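Long-range contacts in D-glucosaminate-6-phosphate ammonia lyase (Salmonella typhimurium, PDB 7LCE), which is a pyridoxal-phosphate-dependent enzyme of the aminotransferase-like clan, related to selenocysteine synthases, that carries its cofactor covalently attached to the chain: residues Thr62-Ser67 and Phe222-Lys227; Ala75-Ala80 and Ser122-Gly127; Pro185-Ala190 and Met206-Gly211. All coordinates share one frame; numbering follows the deposited sequence.

Contact 1: residues Thr62-Ser67 and Phe222-Lys227; sequences TGAEDS and FITGRK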
loop_
_atom_site.group_PDB
_atom_site.type_symbol
_atom_site.label_atom_id
_atom_site.label_comp_id
_atom_site.label_asym_id
_atom_site.label_seq_id
_atom_site.Cartn_x
_atom_site.Cartn_y
_atom_site.Cartn_z
ATOM N N THR A 62 23.977 43.330 12.406
ATOM C CA THR A 62 22.597 42.890 12.574
ATOM C C THR A 62 22.163 42.792 14.029
ATOM O O THR A 62 20.957 42.819 14.299
ATOM C CB THR A 62 22.383 41.525 11.909
ATOM O OG1 THR A 62 23.031 40.508 12.684
ATOM C CG2 THR A 62 22.949 41.524 10.500
ATOM N N GLY A 63 23.102 42.664 14.963
ATOM C CA GLY A 63 22.754 42.530 16.361
ATOM C C GLY A 63 22.348 41.140 16.795
ATOM O O GLY A 63 21.903 40.972 17.937
ATOM N N ALA A 64 22.486 40.138 15.929
ATOM C CA ALA A 64 22.114 38.777 16.271
ATOM C C ALA A 64 23.261 38.077 16.994
ATOM O O ALA A 64 24.362 38.612 17.136
ATOM C CB ALA A 64 21.709 38.001 15.019
ATOM N N GLU A 65 23.002 36.851 17.448
ATOM C CA GLU A 65 24.018 36.115 18.191
ATOM C C GLU A 65 25.128 35.621 17.270
ATOM O O GLU A 65 26.314 35.742 17.602
ATOM C CB GLU A 65 23.368 34.954 18.943
ATOM C CG GLU A 65 22.248 35.393 19.875
ATOM C CD GLU A 65 21.553 34.228 20.551
ATOM O OE1 GLU A 65 21.701 33.085 20.064
ATOM O OE2 GLU A 65 20.846 34.456 21.556
ATOM N N ASP A 66 24.770 35.064 16.115
ATOM C CA ASP A 66 25.753 34.551 15.171
ATOM C C ASP A 66 25.225 34.751 13.755
ATOM O O ASP A 66 24.070 35.135 13.548
ATOM C CB ASP A 66 26.078 33.077 15.447
ATOM C CG ASP A 66 27.429 32.655 14.884
ATOM O OD1 ASP A 66 28.096 33.488 14.233
ATOM O OD2 ASP A 66 27.829 31.491 15.102
ATOM N N SER A 67 26.090 34.489 12.777
ATOM C CA SER A 67 25.736 34.650 11.374
ATOM C C SER A 67 26.513 33.642 10.540
ATOM O O SER A 67 27.538 33.108 10.970
ATOM C CB SER A 67 26.013 36.076 10.877
ATOM O OG SER A 67 25.220 37.029 11.564
ATOM N N PHE A 222 23.815 36.125 3.457
ATOM C CA PHE A 222 24.102 35.649 4.801
ATOM C C PHE A 222 22.819 35.351 5.561
ATOM O O PHE A 222 21.762 35.929 5.293
ATOM C CB PHE A 222 24.971 36.654 5.571
ATOM C CG PHE A 222 24.387 38.037 5.659
ATOM C CD1 PHE A 222 24.586 38.951 4.637
ATOM C CD2 PHE A 222 23.676 38.435 6.776
ATOM C CE1 PHE A 222 24.066 40.230 4.718
ATOM C CE2 PHE A 222 23.154 39.713 6.863
ATOM C CZ PHE A 222 23.350 40.612 5.834
ATOM N N ILE A 223 22.933 34.416 6.502
ATOM C CA ILE A 223 21.885 34.092 7.461
ATOM C C ILE A 223 22.316 34.630 8.815
ATOM O O ILE A 223 23.460 34.420 9.234
ATOM C CB ILE A 223 21.635 32.577 7.533
ATOM C CG1 ILE A 223 21.413 32.004 6.131
ATOM C CG2 ILE A 223 20.464 32.280 8.455
ATOM C CD1 ILE A 223 21.324 30.494 6.095
ATOM N N THR A 224 21.406 35.316 9.500
ATOM C CA THR A 224 21.691 35.898 10.804
ATOM C C THR A 224 20.568 35.551 11.773
ATOM O O THR A 224 19.395 35.511 11.389
ATOM C CB THR A 224 21.873 37.425 10.695
ATOM O OG1 THR A 224 22.238 37.966 11.969
ATOM C CG2 THR A 224 20.599 38.099 10.199
ATOM N N GLY A 225 20.929 35.283 13.024
ATOM C CA GLY A 225 19.922 34.892 13.999
ATOM C C GLY A 225 20.534 34.302 15.253
ATOM O O GLY A 225 21.644 34.670 15.655
ATOM N N ARG A 226 19.790 33.384 15.871
ATOM C CA ARG A 226 20.233 32.789 17.122
ATOM C C ARG A 226 21.349 31.781 16.874
ATOM O O ARG A 226 21.374 31.090 15.852
ATOM C CB ARG A 226 19.061 32.122 17.845
ATOM C CG ARG A 226 17.921 33.083 18.142
ATOM C CD ARG A 226 17.039 32.587 19.273
ATOM N NE ARG A 226 16.047 33.585 19.656
ATOM C CZ ARG A 226 16.294 34.615 20.452
ATOM N NH1 ARG A 226 17.497 34.820 20.965
ATOM N NH2 ARG A 226 15.310 35.464 20.741
ATOM N N LYS A 227 22.279 31.706 17.829
ATOM C CA LYS A 227 23.476 30.890 17.648
ATOM C C LYS A 227 23.151 29.409 17.491
ATOM O O LYS A 227 23.831 28.707 16.734
ATOM C CB LYS A 227 24.430 31.101 18.822
ATOM C CG LYS A 227 25.852 30.630 18.561
ATOM C CD LYS A 227 26.768 30.962 19.730
ATOM C CE LYS A 227 28.219 30.646 19.403
ATOM N NZ LYS A 227 29.121 30.948 20.549
#
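Thr62 and Thr224 meet tip to tip on the buried side of this contact, their OG1 atoms 2.8 Å apart in a hydrogen bond. Thr224 has OG1 anti to its own backbone N (chi1 -176°), which places the hydroxyl between Thr62 and Ser67. There it also bonds Ser67 OG, at 3.2 Å, so one oxygen ties the end of the preceding helix to the new strand. The Ser67 hydroxyl has a further partner in Ser59 OG. Beside this cluster, the Ala64 methyl packs against Thr224 OG1, and Thr62 CG2 approaches Phe222 CE2 obliquely at 4.1 Å. Val200 of helix 198-201 packs on Ala64 and Thr224.

The other end is more open: the exposed, charged chains of Glu65, Arg226 and Lys227 lie past one another there, held by one well-aligned bond. Glu65 is extended, and its OE1 accepts the backbone N-H of Lys227 at 2.7 Å through the anti lone pair, almost straight (172°), at the start of helix 227-234. A long salt bridge from OE2 to Arg226 NH1 exists in one of two deposited arginine conformers and is doubtful.

Asp66 is buried, with OD2 in a salt bridge to Lys234 NZ and CB packed on Lys227 CG. Asp66 and Gly225 exchange two backbone bonds of an antiparallel pair. Gly225 O also takes a weak, bent bond from Glu65 N, so Glu65 and Asp66 both face Gly225: a classic beta bulge, where the edge strand 66-70 joins the antiparallel strand 221-225 of the fold-type-I cofactor domain.

Contact 2: residues Ala75-Ala80 and Ser122-Gly127; sequences AGIAIA and SAIRLG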
loop_
_atom_site.group_PDB
_atom_site.type_symbol
_atom_site.label_atom_id
_atom_site.label_comp_id
_atom_site.label_asym_id
_atom_site.label_seq_id
_atom_site.Cartn_x
_atom_site.Cartn_y
_atom_site.Cartn_z
ATOM N N ALA A 75 20.298 30.597 -1.550
ATOM C CA ALA A 75 21.024 29.579 -0.799
ATOM C C ALA A 75 20.766 29.699 0.696
ATOM O O ALA A 75 20.703 28.683 1.396
ATOM C CB ALA A 75 22.522 29.678 -1.086
ATOM N N GLY A 76 20.608 30.927 1.198
ATOM C CA GLY A 76 20.287 31.103 2.606
ATOM C C GLY A 76 18.945 30.501 2.973
ATOM O O GLY A 76 18.781 29.945 4.060
ATOM N N ILE A 77 17.971 30.594 2.067
ATOM C CA ILE A 77 16.670 29.982 2.314
ATOM C C ILE A 77 16.794 28.465 2.345
ATOM O O ILE A 77 16.258 27.801 3.239
ATOM C CB ILE A 77 15.648 30.448 1.261
ATOM C CG1 ILE A 77 15.418 31.957 1.376
ATOM C CG2 ILE A 77 14.342 29.680 1.403
ATOM C CD1 ILE A 77 14.466 32.510 0.343
ATOM N N ALA A 78 17.508 27.894 1.371
ATOM C CA ALA A 78 17.673 26.446 1.330
ATOM C C ALA A 78 18.416 25.935 2.557
ATOM O O ALA A 78 18.019 24.928 3.155
ATOM C CB ALA A 78 18.407 26.037 0.055
ATOM N N ILE A 79 19.480 26.628 2.962
ATOM C CA ILE A 79 20.263 26.172 4.106
ATOM C C ILE A 79 19.471 26.332 5.398
ATOM O O ILE A 79 19.481 25.446 6.260
ATOM C CB ILE A 79 21.606 26.922 4.168
ATOM C CG1 ILE A 79 22.481 26.555 2.973
ATOM C CG2 ILE A 79 22.335 26.612 5.461
ATOM C CD1 ILE A 79 23.754 27.366 2.895
ATOM N N ALA A 80 18.766 27.457 5.549
ATOM C CA ALA A 80 18.002 27.685 6.773
ATOM C C ALA A 80 16.922 26.626 6.953
ATOM O O ALA A 80 16.694 26.146 8.069
ATOM C CB ALA A 80 17.391 29.084 6.763
ATOM N N SER A 122 11.398 26.562 -4.781
ATOM C CA SER A 122 12.559 25.785 -5.207
ATOM C C SER A 122 13.652 25.804 -4.148
ATOM O O SER A 122 14.247 24.764 -3.842
ATOM C CB SER A 122 13.090 26.315 -6.537
ATOM O OG SER A 122 12.217 25.979 -7.600
ATOM N N ALA A 123 13.929 26.975 -3.572
ATOM C CA ALA A 123 14.924 27.040 -2.510
ATOM C C ALA A 123 14.474 26.229 -1.302
ATOM O O ALA A 123 15.276 25.513 -0.690
ATOM C CB ALA A 123 15.192 28.494 -2.126
ATOM N N ILE A 124 13.188 26.319 -0.955
ATOM C CA ILE A 124 12.657 25.544 0.163
ATOM C C ILE A 124 12.774 24.050 -0.115
ATOM O O ILE A 124 13.139 23.267 0.770
ATOM C CB ILE A 124 11.203 25.961 0.452
ATOM C CG1 ILE A 124 11.153 27.426 0.887
ATOM C CG2 ILE A 124 10.587 25.077 1.518
ATOM C CD1 ILE A 124 9.775 28.033 0.815
ATOM N N ARG A 125 12.471 23.628 -1.346
ATOM C CA ARG A 125 12.541 22.204 -1.662
ATOM C C ARG A 125 13.978 21.689 -1.646
ATOM O O ARG A 125 14.206 20.512 -1.345
ATOM C CB ARG A 125 11.898 21.919 -3.021
ATOM C CG ARG A 125 11.346 20.500 -3.150
ATOM C CD ARG A 125 10.864 20.185 -4.569
ATOM N NE ARG A 125 9.664 20.928 -4.940
ATOM C CZ ARG A 125 9.651 21.954 -5.779
ATOM N NH1 ARG A 125 10.758 22.382 -6.365
ATOM N NH2 ARG A 125 8.498 22.565 -6.039
ATOM N N LEU A 126 14.952 22.543 -1.971
ATOM C CA LEU A 126 16.347 22.118 -1.918
ATOM C C LEU A 126 16.784 21.815 -0.492
ATOM O O LEU A 126 17.644 20.954 -0.279
ATOM C CB LEU A 126 17.255 23.190 -2.518
ATOM C CG LEU A 126 17.375 23.259 -4.037
ATOM C CD1 LEU A 126 18.206 24.464 -4.426
ATOM C CD2 LEU A 126 17.986 21.984 -4.585
ATOM N N GLY A 127 16.214 22.505 0.489
ATOM C CA GLY A 127 16.515 22.229 1.876
ATOM C C GLY A 127 15.768 21.064 2.471
ATOM O O GLY A 127 15.966 20.744 3.647
#
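Ile77 CG2 packs on Ala123 CB at 3.8 Å, and next to it the methyl of Ala78 meets the carbonyl oxygen of Ala123, joining helix 73-86 to helix 120-126. Ile77 directs its CB toward the partner helix and touches it with the CG2 branch, which stands anti to the backbone N, beside the carbonyl carbon (chi1 -64° for the CG1 branch). The same methyl lies 3.9 Å from CG1 of Ile124, whose CB points away from helix 73-86, so the two isoleucines meet at a slant, CG2 of Ile77 against CG1 of Ile124. The CG1 branch of Ile77 leads elsewhere, to Asp189 in the central sheet.

Ala78 faces the carbonyl oxygen of Ala123, with Ala78 CB 3.3 Å from Ala123 O, and its methyl borders CB of Leu126 at 4.0 Å. The CA of Ala78 makes a CA-H...O contact with the same oxygen. One turn after Ala123, just past the helix end, Gly127 has no side chain, and its CA comes within 3.3 Å of Ala78 O in a second such contact. Small residues at these three places allow the axes to approach to 7.3 Å, with a crossing angle of -37° and both helices running in broadly the same direction. The side-chain contacts are apolar, and all the touching residues are buried.

Leu126 also packs on Leu126 of the second subunit, and the guanidinium of Arg125 is bonded through NH1 to Met96 O of that subunit. Ala80, meanwhile, rests on Ile187, Met206 and Ile208. The arrangement thus forms one helical layer between the sheet and the subunit interface, the sandwiched alpha/beta/alpha build of the large domain in fold-type-I pyridoxal-phosphate enzymes.

Contact 3: residues Pro185-Ala190 and Met206-Gly211; sequences PLIVDA and MVIYSG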
loop_
_atom_site.group_PDB
_atom_site.type_symbol
_atom_site.label_atom_id
_atom_site.label_comp_id
_atom_site.label_asym_id
_atom_site.label_seq_id
_atom_site.Cartn_x
_atom_site.Cartn_y
_atom_site.Cartn_z
ATOM N N PRO A 185 11.398 27.044 14.792
ATOM C CA PRO A 185 12.175 28.199 14.333
ATOM C C PRO A 185 11.399 29.003 13.302
ATOM O O PRO A 185 10.699 28.448 12.451
ATOM C CB PRO A 185 13.429 27.561 13.727
ATOM C CG PRO A 185 12.968 26.224 13.269
ATOM C CD PRO A 185 11.938 25.775 14.275
ATOM N N LEU A 186 11.523 30.324 13.391
ATOM C CA LEU A 186 10.915 31.234 12.430
ATOM C C LEU A 186 11.981 31.724 11.463
ATOM O O LEU A 186 13.014 32.253 11.884
ATOM C CB LEU A 186 10.261 32.426 13.130
ATOM C CG LEU A 186 9.775 33.528 12.186
ATOM C CD1 LEU A 186 8.751 32.979 11.202
ATOM C CD2 LEU A 186 9.205 34.703 12.956
ATOM N N ILE A 187 11.724 31.552 10.170
ATOM C CA ILE A 187 12.654 31.932 9.116
ATOM C C ILE A 187 12.066 33.126 8.381
ATOM O O ILE A 187 10.887 33.113 8.008
ATOM C CB ILE A 187 12.917 30.762 8.154
ATOM C CG1 ILE A 187 13.417 29.544 8.933
ATOM C CG2 ILE A 187 13.919 31.154 7.081
ATOM C CD1 ILE A 187 13.674 28.331 8.072
ATOM N N VAL A 188 12.881 34.154 8.174
ATOM C CA VAL A 188 12.452 35.378 7.513
ATOM C C VAL A 188 13.294 35.574 6.263
ATOM O O VAL A 188 14.528 35.576 6.331
ATOM C CB VAL A 188 12.561 36.601 8.440
ATOM C CG1 VAL A 188 12.318 37.873 7.653
ATOM C CG2 VAL A 188 11.567 36.487 9.579
ATOM N N ASP A 189 12.625 35.734 5.127
ATOM C CA ASP A 189 13.286 36.067 3.874
ATOM C C ASP A 189 13.258 37.583 3.719
ATOM O O ASP A 189 12.214 38.165 3.406
ATOM C CB ASP A 189 12.598 35.367 2.706
ATOM C CG ASP A 189 13.165 35.773 1.356
ATOM O OD1 ASP A 189 14.249 36.395 1.308
ATOM O OD2 ASP A 189 12.525 35.452 0.333
ATOM N N ALA A 190 14.407 38.220 3.932
ATOM C CA ALA A 190 14.533 39.662 3.768
ATOM C C ALA A 190 15.653 39.958 2.780
ATOM O O ALA A 190 16.584 40.709 3.089
ATOM C CB ALA A 190 14.804 40.337 5.112
ATOM N N MET A 206 16.012 32.957 12.251
ATOM C CA MET A 206 16.969 33.051 11.152
ATOM C C MET A 206 16.438 34.012 10.100
ATOM O O MET A 206 15.319 33.840 9.608
ATOM C CB MET A 206 17.235 31.679 10.516
ATOM C CG MET A 206 17.923 30.678 11.433
ATOM S SD MET A 206 18.065 29.036 10.697
ATOM C CE MET A 206 16.386 28.419 10.818
ATOM N N VAL A 207 17.246 35.010 9.747
ATOM C CA VAL A 207 16.896 36.014 8.748
ATOM C C VAL A 207 17.929 35.976 7.629
ATOM O O VAL A 207 19.134 35.872 7.890
ATOM C CB VAL A 207 16.812 37.421 9.373
ATOM C CG1 VAL A 207 16.314 38.431 8.356
ATOM C CG2 VAL A 207 15.907 37.401 10.595
ATOM N N ILE A 208 17.460 36.057 6.385
ATOM C CA ILE A 208 18.301 35.900 5.202
ATOM C C ILE A 208 18.345 37.216 4.438
ATOM O O ILE A 208 17.299 37.817 4.162
ATOM C CB ILE A 208 17.796 34.768 4.290
ATOM C CG1 ILE A 208 17.892 33.416 4.997
ATOM C CG2 ILE A 208 18.583 34.745 2.994
ATOM C CD1 ILE A 208 16.650 33.034 5.759
ATOM N N TYR A 209 19.553 37.662 4.099
ATOM C CA TYR A 209 19.777 38.854 3.297
ATOM C C TYR A 209 20.583 38.496 2.056
ATOM O O TYR A 209 21.231 37.448 1.989
ATOM C CB TYR A 209 20.515 39.941 4.090
ATOM C CG TYR A 209 19.735 40.525 5.245
ATOM C CD1 TYR A 209 19.737 39.914 6.490
ATOM C CD2 TYR A 209 19.017 41.704 5.096
ATOM C CE1 TYR A 209 19.028 40.447 7.549
ATOM C CE2 TYR A 209 18.306 42.245 6.146
ATOM C CZ TYR A 209 18.315 41.615 7.373
ATOM O OH TYR A 209 17.610 42.155 8.426
ATOM N N SER A 210 20.540 39.385 1.067
ATOM C CA SER A 210 21.343 39.263 -0.144
ATOM C C SER A 210 22.397 40.361 -0.150
ATOM O O SER A 210 22.058 41.549 -0.191
ATOM C CB SER A 210 20.470 39.352 -1.394
ATOM O OG SER A 210 21.272 39.446 -2.559
ATOM N N GLY A 211 23.669 39.961 -0.117
ATOM C CA GLY A 211 24.744 40.940 -0.053
ATOM C C GLY A 211 24.856 41.782 -1.311
ATOM O O GLY A 211 25.202 42.965 -1.248
#
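Met206 N donates to Leu186 O at 3.1 Å where the two strands of a beta-alpha-beta unit, strand 186-189, helix 198-201 and strand 206-210, begin to pair in parallel within the large domain of a fold-type-I enzyme. Met206 O in turn receives Val188 N at 2.8 Å. The Met206 side chain runs alongside Ile187, both pointing the same way, and the bend at its last torsion (chi3 -75°) brings CE to 3.7 Å from Ile187 CG1.

Val207 points to the opposite face of the sheet, next to Val188 and likewise side by side with it. Its CG2 packs on Val188 CB and its CG1 on the methyl of Ala190, with Trp199 of helix 198-201 against both valines.

Ile208 returns to the face of Met206 and Ile187. Ile208 N bonds Val188 O at 3.0 Å. Ile208 O accepts the N-H of Ala190 at 2.9 Å. On the side-chain level, Ile208 CD1 slants across to Ile187 CG2 at 3.6 Å.

Tyr209 swings back toward the first strand, so that Ala190 CB lies over one face of its ring, 4.1 Å from CE2 and offset toward the rim; its OH bonds Asp195 O. Finally, Ser210 OG hydrogen-bonds OP2 of the cofactor phosphate.

Overall arrangement
All three contacts are largely buried, but only contact 1 has exposed residues. It joins the antiparallel edge of the seven-stranded sheet, adding hydroxyl and carboxylate bonds to its backbone pairing, while contact 3 lies deeper, among parallel strands near the cofactor, and combines backbone bonds with apolar side chains. The two belong to one sheet: strand 221-225 hydrogen-bonds strand 206-210, as in Thr224 O to Val207 N. Contact 2 is helical and free of polar side-chain bonds between its segments. Helix 73-86 lies against both others, packing on Ile223 of contact 1 and on the strands of contact 3, while helix 120-126 faces the second subunit.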